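Local coordinates for protein cobalamin biosynthesis precorrin-6Y methylase (cbiE) (Archaeoglobus fulgidus, PDB 2BB3) that probably methylates precorrin-6Y on the route to adenosylcobalamin, and binds S-adenosyl-L-homocysteine, the spent form of the methyl donor, at residues 156-161 against 211-216; 167-172 against 205-210; 181-186 against 200-205. All coordinates share one frame; numbering follows the deposited sequence.

Interaction 1: 156-161 against 211-216; sequences ELLKYR and IFVERE
R215 and L158 join the chain's C-terminal tail to the short, weakly bonded helix 157-160 in a mixed polar and apolar contact, at the far end of strand 209-213 from the ligand pocket. The apolar half is small. L158 turns its side chain toward the tail, and its CD2 lies 4.0 Å from V213 CG1. The same methyl also rests against backbone, 3.6 Å from E214 O. Beside it the tail makes one weak hydrogen bond, E216 N to L158 O at 3.4 Å, bent to 129° at the hydrogen.

The other half belongs to R215. Its CG stands between the backbone N and the carbonyl carbon (chi1 59°), and a bend at chi3 of -60° folds the guanidinium back over the helix backbone. One face of that group covers Y160 CA, which lies 3.5 Å above its plane, while K159 O approaches it obliquely. At its base, R215 CB packs 3.3 Å from R161 O. Were R215 an alanine, the guanidinium would be gone, and the Y160 backbone it covers would probably be left bare, with a gap beside the helix.

H162 hydrogen-bonds R215 N, and R179 holds the E216 carboxylate in a salt bridge. Y160 and R161 of the second subunit pack on E156 and L157 of this chain. R215 NE is buried without a partner, a probable cost of a contact in which the arginine lays a face of its guanidinium against backbone.

Interaction 2: 167-172 against 205-210; sequences ADSHFP and ESDYTI. With SAH (S-adenosyl-L-homocysteine), chain C.
D207 laps its carboxylate over the start of the 168-171 turn, where a single oxygen grips S169 twice. D207 OD1 accepts S169 N at 2.8 Å on its anti lone pair, with an angle of 158° at the hydrogen. S169 OG gives the second bond, 2.5 Å from D207 OD1 on the syn side and 27° out of the carboxylate plane. The serine can do both because its OG sits between the backbone N and the carbonyl carbon (chi1 62°), bringing hydroxyl and N-H to the same oxygen. That hydroxyl also lies over the centre of one face of the H170 ring. The D168 carboxylate turns away from D207, though the two acids remain fairly near, and its OD1 accepts H170 N in an Asx turn within a type I beta turn.

At the base of the turn, A167 and T209 form an antiparallel hydrogen-bonded pair, A167 N meeting T209 O at 2.8 Å and T209 N meeting A167 O at 3.2 Å. T209 OG1 closes back on S206 O at 2.6 Å, tying the loop to the strand it enters.

This pair forms part of the pocket for S-adenosyl-L-homocysteine, in which A167, D207 and T209 are binding residues. A167 O lies 2.7 Å from ribose O2', and D207 O is 3.2 Å from ribose O3'. Y208 sets its ring edge at adenine C8, while I210 CG1 touches adenine N3 at 3.6 Å.

I210 packs on L164 and L166 of strand 162-167 and on S125 and A129 of helix 125-133, while T209 leans on L183 of strand 180-185.

Interaction 3: 181-186 against 200-205; sequences VVLLEN and DSIELE. With SAH (S-adenosyl-L-homocysteine), chain C.
Strand 181-185 and the extended loop 202-205 run side by side, their end-to-end directions 21° apart, with V181 opposite I202, L183 opposite L204 and E185 near E205. The backbones stay well apart, L183 CA being 8.3 Å from L204 CA, and no hydrogen bond joins them. The loop is therefore not another strand at the edge of the sheet but a cover laid over one of its faces, met by side chains alone. Strand alternation presents V181, L183 and E185 to it, while V182 points away.

L183 carries the apolar part. Its CD1 meets I202 CD1 at 3.6 Å, the two side chains reaching toward each other tip to tip. I202 sends CG1 opposite its backbone N (chi1 -163°), which extends the longer branch to that meeting and keeps CG2 for V181, whose CG2 lies 4.2 Å away. L204 comes from another direction, crossing L183 at about a right angle, with its CD2 3.6 Å from L183 CD1. One methyl is thus held between two residues of the loop.

Charge takes over at the other end. E185 OE2 touches the aliphatic part of E205, 3.6 Å from its CG, and the two carboxylates lie close enough that they would probably repel if left alone. R193 bridges to both acids and R195 to E185, which is likely to offset that repulsion. Beyond E185, N186 OD1 bonds S206 OG, and L184 O lies 3.7 Å from adenine C2 of the S-adenosyl-L-homocysteine.

Strand 180-185 itself is flanked in the mixed sheet by strands 193-198 and 209-213, and L204 also packs on F171 and L173.

Overall arrangement
Followed from the N terminus, the chain first builds the parallel sheet, then enters the part of the fold where all three contacts lie. Helix 157-160 opens the outermost loop, which interaction 1 closes only at the C-terminal tail. Within it, the end of strand 162-167 starts the loop shut by interaction 2, and inside that again interaction 3 spans the hairpin of strands 180-185 and 193-198. The three are concentric and none crosses another. Interactions 1 and 2 share strand 209-213, where I211 packs on F171 and A167; interactions 2 and 3 share E205 and both border the ligand. F212 N and L184 N bond across to V182 O and I210 O, joining the contacts through the mixed sheet.

Interaction 1: 156-161 against 211-216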
loop_
_atom_site.group_PDB
_atom_site.type_symbol
_atom_site.label_atom_id
_atom_site.label_comp_id
_atom_site.label_asym_id
_atom_site.label_seq_id
_atom_site.Cartn_x
_atom_site.Cartn_y
_atom_site.Cartn_z
ATOM N N GLU A 156 14.236 -18.724 -1.666
ATOM C CA GLU A 156 14.876 -17.472 -2.069
ATOM C C GLU A 156 14.357 -16.262 -1.315
ATOM O O GLU A 156 15.051 -15.722 -0.459
ATOM C CB GLU A 156 14.742 -17.228 -3.577
ATOM C CG GLU A 156 15.588 -18.177 -4.395
ATOM C CD GLU A 156 16.938 -18.441 -3.751
ATOM O OE1 GLU A 156 17.422 -19.591 -3.828
ATOM O OE2 GLU A 156 17.513 -17.495 -3.165
ATOM N N LEU A 157 13.137 -15.842 -1.627
ATOM C CA LEU A 157 12.566 -14.683 -0.964
ATOM C C LEU A 157 12.679 -14.789 0.553
ATOM O O LEU A 157 13.092 -13.835 1.204
ATOM C CB LEU A 157 11.105 -14.502 -1.390
ATOM C CG LEU A 157 10.932 -14.230 -2.885
ATOM C CD1 LEU A 157 9.467 -14.210 -3.264
ATOM C CD2 LEU A 157 11.585 -12.915 -3.233
ATOM N N LEU A 158 12.342 -15.952 1.109
ATOM C CA LEU A 158 12.404 -16.149 2.553
ATOM C C LEU A 158 13.801 -15.976 3.118
ATOM O O LEU A 158 13.989 -15.930 4.336
ATOM C CB LEU A 158 11.844 -17.516 2.937
ATOM C CG LEU A 158 10.321 -17.547 3.084
ATOM C CD1 LEU A 158 9.864 -18.972 3.306
ATOM C CD2 LEU A 158 9.880 -16.652 4.250
ATOM N N LYS A 159 14.785 -15.873 2.235
ATOM C CA LYS A 159 16.144 -15.668 2.685
ATOM C C LYS A 159 16.326 -14.207 3.072
ATOM O O LYS A 159 17.105 -13.899 3.972
ATOM C CB LYS A 159 17.138 -16.058 1.590
ATOM C CG LYS A 159 17.403 -17.559 1.489
ATOM C CD LYS A 159 18.100 -17.929 0.173
ATOM C CE LYS A 159 19.440 -17.216 0.006
ATOM N NZ LYS A 159 20.014 -17.427 -1.353
ATOM N N TYR A 160 15.590 -13.306 2.424
ATOM C CA TYR A 160 15.735 -11.887 2.742
ATOM C C TYR A 160 14.454 -11.157 3.136
ATOM O O TYR A 160 14.503 -9.975 3.476
ATOM C CB TYR A 160 16.369 -11.153 1.554
ATOM C CG TYR A 160 17.203 -12.043 0.667
ATOM C CD1 TYR A 160 16.610 -12.797 -0.347
ATOM C CD2 TYR A 160 18.582 -12.150 0.852
ATOM C CE1 TYR A 160 17.373 -13.639 -1.155
ATOM C CE2 TYR A 160 19.354 -12.984 0.050
ATOM C CZ TYR A 160 18.746 -13.725 -0.947
ATOM O OH TYR A 160 19.502 -14.566 -1.731
ATOM N N ARG A 161 13.322 -11.853 3.118
ATOM C CA ARG A 161 12.051 -11.212 3.423
ATOM C C ARG A 161 11.017 -12.145 3.997
ATOM O O ARG A 161 11.056 -13.354 3.763
ATOM C CB ARG A 161 11.427 -10.635 2.134
ATOM C CG ARG A 161 12.198 -9.526 1.470
ATOM C CD ARG A 161 12.162 -8.326 2.356
ATOM N NE ARG A 161 12.993 -7.240 1.862
ATOM C CZ ARG A 161 12.532 -6.203 1.182
ATOM N NH1 ARG A 161 11.230 -6.114 0.902
ATOM N NH2 ARG A 161 13.378 -5.246 0.818
ATOM N N ILE A 211 -1.547 -14.829 3.950
ATOM C CA ILE A 211 -0.687 -15.763 4.686
ATOM C C ILE A 211 0.645 -15.114 5.019
ATOM O O ILE A 211 1.420 -14.844 4.123
ATOM C CB ILE A 211 -0.410 -17.024 3.839
ATOM C CG1 ILE A 211 -1.724 -17.766 3.556
ATOM C CG2 ILE A 211 0.607 -17.918 4.548
ATOM C CD1 ILE A 211 -1.544 -19.069 2.727
ATOM N N PHE A 212 0.905 -14.867 6.297
ATOM C CA PHE A 212 2.164 -14.251 6.702
ATOM C C PHE A 212 3.183 -15.322 7.086
ATOM O O PHE A 212 2.927 -16.132 7.970
ATOM C CB PHE A 212 1.950 -13.299 7.892
ATOM C CG PHE A 212 3.212 -12.649 8.377
ATOM C CD1 PHE A 212 3.930 -11.789 7.546
ATOM C CD2 PHE A 212 3.693 -12.903 9.660
ATOM C CE1 PHE A 212 5.109 -11.196 7.984
ATOM C CE2 PHE A 212 4.882 -12.310 10.112
ATOM C CZ PHE A 212 5.588 -11.455 9.273
ATOM N N VAL A 213 4.333 -15.321 6.411
ATOM C CA VAL A 213 5.409 -16.275 6.682
ATOM C C VAL A 213 6.678 -15.489 7.059
ATOM O O VAL A 213 7.305 -14.864 6.193
ATOM C CB VAL A 213 5.722 -17.141 5.432
ATOM C CG1 VAL A 213 6.560 -18.340 5.835
ATOM C CG2 VAL A 213 4.425 -17.578 4.735
ATOM N N GLU A 214 7.061 -15.521 8.336
ATOM C CA GLU A 214 8.263 -14.808 8.786
ATOM C C GLU A 214 9.499 -15.359 8.110
ATOM O O GLU A 214 9.601 -16.561 7.884
ATOM C CB GLU A 214 8.462 -14.905 10.312
ATOM C CG GLU A 214 7.308 -14.393 11.159
ATOM C CD GLU A 214 7.754 -13.937 12.554
ATOM O OE1 GLU A 214 6.896 -13.837 13.467
ATOM O OE2 GLU A 214 8.968 -13.666 12.727
ATOM N N ARG A 215 10.446 -14.485 7.800
ATOM C CA ARG A 215 11.658 -14.932 7.140
ATOM C C ARG A 215 12.439 -15.894 8.023
ATOM O O ARG A 215 12.548 -15.706 9.226
ATOM C CB ARG A 215 12.542 -13.733 6.731
ATOM C CG ARG A 215 13.005 -12.820 7.851
ATOM C CD ARG A 215 14.027 -11.773 7.353
ATOM N NE ARG A 215 15.231 -12.381 6.786
ATOM C CZ ARG A 215 16.273 -11.705 6.301
ATOM N NH1 ARG A 215 17.319 -12.362 5.808
ATOM N NH2 ARG A 215 16.278 -10.380 6.305
ATOM N N GLU A 216 12.935 -16.958 7.406
ATOM C CA GLU A 216 13.728 -17.948 8.114
ATOM C C GLU A 216 15.107 -17.300 8.239
ATOM O O GLU A 216 15.959 -17.406 7.355
ATOM C CB GLU A 216 13.726 -19.254 7.325
ATOM C CG GLU A 216 12.297 -19.797 7.156
ATOM C CD GLU A 216 12.214 -21.196 6.578
ATOM O OE1 GLU A 216 12.549 -21.377 5.384
ATOM O OE2 GLU A 216 11.807 -22.117 7.327
#

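Interaction 2: 167-172 against 205-210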
loop_
_atom_site.group_PDB
_atom_site.type_symbol
_atom_site.label_atom_id
_atom_site.label_comp_id
_atom_site.label_asym_id
_atom_site.label_seq_id
_atom_site.Cartn_x
_atom_site.Cartn_y
_atom_site.Cartn_z
ATOM N N ALA A 167 -3.722 -15.202 -0.714
ATOM C CA ALA A 167 -4.203 -16.513 -1.100
ATOM C C ALA A 167 -5.708 -16.676 -1.043
ATOM O O ALA A 167 -6.435 -15.828 -0.533
ATOM C CB ALA A 167 -3.543 -17.576 -0.207
ATOM N N ASP A 168 -6.173 -17.774 -1.619
ATOM C CA ASP A 168 -7.582 -18.101 -1.569
ATOM C C ASP A 168 -7.564 -19.497 -0.977
ATOM O O ASP A 168 -6.485 -20.007 -0.724
ATOM C CB ASP A 168 -8.252 -18.057 -2.949
ATOM C CG ASP A 168 -7.647 -19.017 -3.936
ATOM O OD1 ASP A 168 -6.989 -19.991 -3.518
ATOM O OD2 ASP A 168 -7.860 -18.802 -5.150
ATOM N N SER A 169 -8.730 -20.101 -0.767
ATOM C CA SER A 169 -8.838 -21.410 -0.135
ATOM C C SER A 169 -8.114 -22.558 -0.825
ATOM O O SER A 169 -7.937 -23.626 -0.237
ATOM C CB SER A 169 -10.324 -21.778 0.058
ATOM O OG SER A 169 -11.021 -21.872 -1.183
ATOM N N HIS A 170 -7.682 -22.351 -2.062
ATOM C CA HIS A 170 -6.993 -23.411 -2.790
ATOM C C HIS A 170 -5.467 -23.309 -2.739
ATOM O O HIS A 170 -4.780 -24.048 -3.437
ATOM C CB HIS A 170 -7.448 -23.439 -4.257
ATOM C CG HIS A 170 -8.931 -23.321 -4.431
ATOM N ND1 HIS A 170 -9.544 -22.135 -4.774
ATOM C CD2 HIS A 170 -9.919 -24.228 -4.265
ATOM C CE1 HIS A 170 -10.855 -22.318 -4.809
ATOM N NE2 HIS A 170 -11.109 -23.575 -4.505
ATOM N N PHE A 171 -4.928 -22.402 -1.932
ATOM C CA PHE A 171 -3.475 -22.277 -1.855
ATOM C C PHE A 171 -2.901 -23.578 -1.304
ATOM O O PHE A 171 -3.325 -24.052 -0.243
ATOM C CB PHE A 171 -3.051 -21.124 -0.946
ATOM C CG PHE A 171 -1.550 -20.965 -0.833
ATOM C CD1 PHE A 171 -0.840 -20.196 -1.753
ATOM C CD2 PHE A 171 -0.843 -21.625 0.173
ATOM C CE1 PHE A 171 0.553 -20.081 -1.672
ATOM C CE2 PHE A 171 0.538 -21.521 0.263
ATOM C CZ PHE A 171 1.243 -20.751 -0.659
ATOM N N PRO A 172 -1.910 -24.160 -2.008
ATOM C CA PRO A 172 -1.296 -25.414 -1.565
ATOM C C PRO A 172 -0.304 -25.216 -0.404
ATOM O O PRO A 172 0.872 -24.959 -0.614
ATOM C CB PRO A 172 -0.650 -25.938 -2.851
ATOM C CG PRO A 172 -0.187 -24.670 -3.521
ATOM C CD PRO A 172 -1.352 -23.721 -3.304
ATOM N N GLU A 205 -9.703 -21.956 4.817
ATOM C CA GLU A 205 -11.141 -22.044 4.645
ATOM C C GLU A 205 -11.747 -20.828 3.974
ATOM O O GLU A 205 -12.895 -20.869 3.549
ATOM C CB GLU A 205 -11.837 -22.316 5.992
ATOM C CG GLU A 205 -11.399 -21.448 7.151
ATOM C CD GLU A 205 -11.933 -21.954 8.505
ATOM O OE1 GLU A 205 -11.668 -23.134 8.861
ATOM O OE2 GLU A 205 -12.620 -21.177 9.213
ATOM N N SER A 206 -10.989 -19.747 3.859
ATOM C CA SER A 206 -11.523 -18.546 3.230
ATOM C C SER A 206 -10.768 -18.152 1.969
ATOM O O SER A 206 -9.540 -18.314 1.888
ATOM C CB SER A 206 -11.468 -17.378 4.203
ATOM O OG SER A 206 -11.966 -16.212 3.587
ATOM N N ASP A 207 -11.490 -17.636 0.980
ATOM C CA ASP A 207 -10.834 -17.188 -0.243
ATOM C C ASP A 207 -10.201 -15.809 -0.068
ATOM O O ASP A 207 -9.529 -15.310 -0.963
ATOM C CB ASP A 207 -11.809 -17.178 -1.411
ATOM C CG ASP A 207 -12.121 -18.579 -1.902
ATOM O OD1 ASP A 207 -11.208 -19.444 -1.823
ATOM O OD2 ASP A 207 -13.261 -18.812 -2.359
ATOM N N TYR A 208 -10.428 -15.202 1.091
ATOM C CA TYR A 208 -9.833 -13.909 1.403
ATOM C C TYR A 208 -8.844 -14.164 2.527
ATOM O O TYR A 208 -9.084 -13.795 3.681
ATOM C CB TYR A 208 -10.905 -12.919 1.855
ATOM C CG TYR A 208 -11.942 -12.702 0.788
ATOM C CD1 TYR A 208 -13.164 -13.372 0.832
ATOM C CD2 TYR A 208 -11.664 -11.904 -0.324
ATOM C CE1 TYR A 208 -14.081 -13.267 -0.215
ATOM C CE2 TYR A 208 -12.574 -11.791 -1.380
ATOM C CZ TYR A 208 -13.772 -12.480 -1.315
ATOM O OH TYR A 208 -14.653 -12.430 -2.363
ATOM N N THR A 209 -7.736 -14.811 2.181
ATOM C CA THR A 209 -6.729 -15.163 3.176
ATOM C C THR A 209 -5.352 -14.605 2.888
ATOM O O THR A 209 -4.789 -14.816 1.812
ATOM C CB THR A 209 -6.593 -16.708 3.289
ATOM O OG1 THR A 209 -7.866 -17.261 3.647
ATOM C CG2 THR A 209 -5.593 -17.092 4.363
ATOM N N ILE A 210 -4.802 -13.869 3.839
ATOM C CA ILE A 210 -3.456 -13.388 3.627
ATOM C C ILE A 210 -2.623 -14.286 4.512
ATOM O O ILE A 210 -2.980 -14.532 5.662
ATOM C CB ILE A 210 -3.315 -11.883 3.945
ATOM C CG1 ILE A 210 -3.913 -11.068 2.777
ATOM C CG2 ILE A 210 -1.836 -11.526 4.122
ATOM C CD1 ILE A 210 -3.937 -9.586 2.993
HETATM N N SAH C . -6.849 -5.449 -4.938
HETATM C CA SAH C . -6.980 -6.145 -3.722
HETATM C CB SAH C . -6.556 -7.606 -3.860
HETATM C CG SAH C . -7.189 -8.572 -4.852
HETATM S SD SAH C . -6.401 -10.128 -5.169
HETATM C C SAH C . -6.262 -5.372 -2.676
HETATM O O SAH C . -6.526 -5.786 -1.618
HETATM O OXT SAH C . -5.501 -4.484 -2.943
HETATM C "C5'" SAH C . -7.525 -10.866 -4.018
HETATM C "C4'" SAH C . -6.879 -11.419 -2.761
HETATM O "O4'" SAH C . -6.617 -10.473 -1.800
HETATM C "C3'" SAH C . -7.580 -12.560 -2.088
HETATM O "O3'" SAH C . -7.363 -13.776 -2.668
HETATM C "C2'" SAH C . -6.999 -12.459 -0.724
HETATM O "O2'" SAH C . -5.855 -13.184 -0.592
HETATM C "C1'" SAH C . -6.676 -11.018 -0.562
HETATM N N9 SAH C . -7.729 -10.334 0.149
HETATM C C8 SAH C . -8.553 -9.480 -0.379
HETATM N N7 SAH C . -9.350 -8.984 0.501
HETATM C C5 SAH C . -9.049 -9.511 1.625
HETATM C C6 SAH C . -9.563 -9.335 2.867
HETATM N N6 SAH C . -10.547 -8.553 3.125
HETATM N N1 SAH C . -9.028 -10.014 3.861
HETATM C C2 SAH C . -8.015 -10.855 3.636
HETATM N N3 SAH C . -7.530 -11.000 2.425
HETATM C C4 SAH C . -8.036 -10.355 1.425
#

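Interaction 3: 181-186 against 200-205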
loop_
_atom_site.group_PDB
_atom_site.type_symbol
_atom_site.label_atom_id
_atom_site.label_comp_id
_atom_site.label_asym_id
_atom_site.label_seq_id
_atom_site.Cartn_x
_atom_site.Cartn_y
_atom_site.Cartn_z
ATOM N N VAL A 181 2.887 -20.195 10.136
ATOM C CA VAL A 181 2.226 -19.224 9.297
ATOM C C VAL A 181 1.140 -18.533 10.100
ATOM O O VAL A 181 0.649 -19.082 11.089
ATOM C CB VAL A 181 1.594 -19.881 8.031
ATOM C CG1 VAL A 181 2.677 -20.565 7.201
ATOM C CG2 VAL A 181 0.515 -20.871 8.422
ATOM N N VAL A 182 0.814 -17.306 9.700
ATOM C CA VAL A 182 -0.245 -16.548 10.339
ATOM C C VAL A 182 -1.242 -16.306 9.204
ATOM O O VAL A 182 -0.872 -15.829 8.133
ATOM C CB VAL A 182 0.255 -15.190 10.905
ATOM C CG1 VAL A 182 -0.909 -14.402 11.487
ATOM C CG2 VAL A 182 1.315 -15.418 11.980
ATOM N N LEU A 183 -2.502 -16.660 9.447
ATOM C CA LEU A 183 -3.569 -16.513 8.469
ATOM C C LEU A 183 -4.439 -15.331 8.865
ATOM O O LEU A 183 -5.000 -15.319 9.962
ATOM C CB LEU A 183 -4.437 -17.782 8.436
ATOM C CG LEU A 183 -3.733 -19.119 8.175
ATOM C CD1 LEU A 183 -4.728 -20.284 8.163
ATOM C CD2 LEU A 183 -3.011 -19.059 6.858
ATOM N N LEU A 184 -4.541 -14.334 7.984
ATOM C CA LEU A 184 -5.400 -13.190 8.262
ATOM C C LEU A 184 -6.566 -13.345 7.283
ATOM O O LEU A 184 -6.430 -13.139 6.086
ATOM C CB LEU A 184 -4.634 -11.866 8.097
ATOM C CG LEU A 184 -3.418 -11.858 9.036
ATOM C CD1 LEU A 184 -2.172 -12.209 8.240
ATOM C CD2 LEU A 184 -3.251 -10.516 9.726
ATOM N N GLU A 185 -7.706 -13.755 7.828
ATOM C CA GLU A 185 -8.900 -14.033 7.056
ATOM C C GLU A 185 -9.992 -12.999 7.145
ATOM O O GLU A 185 -10.335 -12.510 8.232
ATOM C CB GLU A 185 -9.485 -15.380 7.504
ATOM C CG GLU A 185 -8.476 -16.501 7.470
ATOM C CD GLU A 185 -9.000 -17.785 8.089
ATOM O OE1 GLU A 185 -9.413 -17.755 9.271
ATOM O OE2 GLU A 185 -9.000 -18.824 7.393
ATOM N N ASN A 186 -10.542 -12.673 5.984
ATOM C CA ASN A 186 -11.655 -11.742 5.899
ATOM C C ASN A 186 -11.425 -10.451 6.680
ATOM O O ASN A 186 -12.291 -10.020 7.441
ATOM C CB ASN A 186 -12.909 -12.458 6.412
ATOM C CG ASN A 186 -12.980 -13.902 5.935
ATOM O OD1 ASN A 186 -12.763 -14.190 4.754
ATOM N ND2 ASN A 186 -13.285 -14.816 6.850
ATOM N N ASP A 200 1.659 -27.376 7.734
ATOM C CA ASP A 200 1.294 -28.790 7.627
ATOM C C ASP A 200 0.095 -29.223 8.468
ATOM O O ASP A 200 -0.518 -30.253 8.186
ATOM C CB ASP A 200 2.492 -29.676 7.986
ATOM C CG ASP A 200 3.088 -29.327 9.332
ATOM O OD1 ASP A 200 2.321 -28.981 10.253
ATOM O OD2 ASP A 200 4.324 -29.410 9.475
ATOM N N SER A 201 -0.251 -28.446 9.489
ATOM C CA SER A 201 -1.365 -28.826 10.346
ATOM C C SER A 201 -2.473 -27.786 10.525
ATOM O O SER A 201 -3.234 -27.846 11.492
ATOM C CB SER A 201 -0.840 -29.250 11.716
ATOM O OG SER A 201 -0.205 -28.172 12.376
ATOM N N ILE A 202 -2.570 -26.830 9.608
ATOM C CA ILE A 202 -3.629 -25.827 9.685
ATOM C C ILE A 202 -4.375 -25.883 8.357
ATOM O O ILE A 202 -3.766 -26.098 7.321
ATOM C CB ILE A 202 -3.051 -24.405 9.935
ATOM C CG1 ILE A 202 -4.162 -23.468 10.416
ATOM C CG2 ILE A 202 -2.397 -23.862 8.673
ATOM C CD1 ILE A 202 -3.656 -22.174 11.027
ATOM N N GLU A 203 -5.692 -25.733 8.393
ATOM C CA GLU A 203 -6.494 -25.769 7.173
ATOM C C GLU A 203 -6.981 -24.389 6.752
ATOM O O GLU A 203 -7.362 -23.575 7.596
ATOM C CB GLU A 203 -7.733 -26.656 7.357
ATOM C CG GLU A 203 -7.552 -28.099 6.950
ATOM C CD GLU A 203 -6.497 -28.798 7.774
ATOM O OE1 GLU A 203 -6.645 -28.844 9.017
ATOM O OE2 GLU A 203 -5.520 -29.297 7.173
ATOM N N LEU A 204 -6.974 -24.138 5.447
ATOM C CA LEU A 204 -7.466 -22.882 4.919
ATOM C C LEU A 204 -8.959 -23.051 4.748
ATOM O O LEU A 204 -9.432 -24.167 4.565
ATOM C CB LEU A 204 -6.829 -22.571 3.567
ATOM C CG LEU A 204 -5.314 -22.386 3.604
ATOM C CD1 LEU A 204 -4.837 -21.923 2.235
ATOM C CD2 LEU A 204 -4.943 -21.393 4.693
ATOM N N GLU A 205 -9.703 -21.956 4.817
ATOM C CA GLU A 205 -11.141 -22.044 4.645
ATOM C C GLU A 205 -11.747 -20.828 3.974
ATOM O O GLU A 205 -12.895 -20.869 3.549
ATOM C CB GLU A 205 -11.837 -22.316 5.992
ATOM C CG GLU A 205 -11.399 -21.448 7.151
ATOM C CD GLU A 205 -11.933 -21.954 8.505
ATOM O OE1 GLU A 205 -11.668 -23.134 8.861
ATOM O OE2 GLU A 205 -12.620 -21.177 9.213
HETATM N N SAH C . -6.849 -5.449 -4.938
HETATM C CA SAH C . -6.980 -6.145 -3.722
HETATM C CB SAH C . -6.556 -7.606 -3.860
HETATM C CG SAH C . -7.189 -8.572 -4.852
HETATM S SD SAH C . -6.401 -10.128 -5.169
HETATM C C SAH C . -6.262 -5.372 -2.676
HETATM O O SAH C . -6.526 -5.786 -1.618
HETATM O OXT SAH C . -5.501 -4.484 -2.943
HETATM C "C5'" SAH C . -7.525 -10.866 -4.018
HETATM C "C4'" SAH C . -6.879 -11.419 -2.761
HETATM O "O4'" SAH C . -6.617 -10.473 -1.800
HETATM C "C3'" SAH C . -7.580 -12.560 -2.088
HETATM O "O3'" SAH C . -7.363 -13.776 -2.668
HETATM C "C2'" SAH C . -6.999 -12.459 -0.724
HETATM O "O2'" SAH C . -5.855 -13.184 -0.592
HETATM C "C1'" SAH C . -6.676 -11.018 -0.562
HETATM N N9 SAH C . -7.729 -10.334 0.149
HETATM C C8 SAH C . -8.553 -9.480 -0.379
HETATM N N7 SAH C . -9.350 -8.984 0.501
HETATM C C5 SAH C . -9.049 -9.511 1.625
HETATM C C6 SAH C . -9.563 -9.335 2.867
HETATM N N6 SAH C . -10.547 -8.553 3.125
HETATM N N1 SAH C . -9.028 -10.014 3.861
HETATM C C2 SAH C . -8.015 -10.855 3.636
HETATM N N3 SAH C . -7.530 -11.000 2.425
HETATM C C4 SAH C . -8.036 -10.355 1.425
#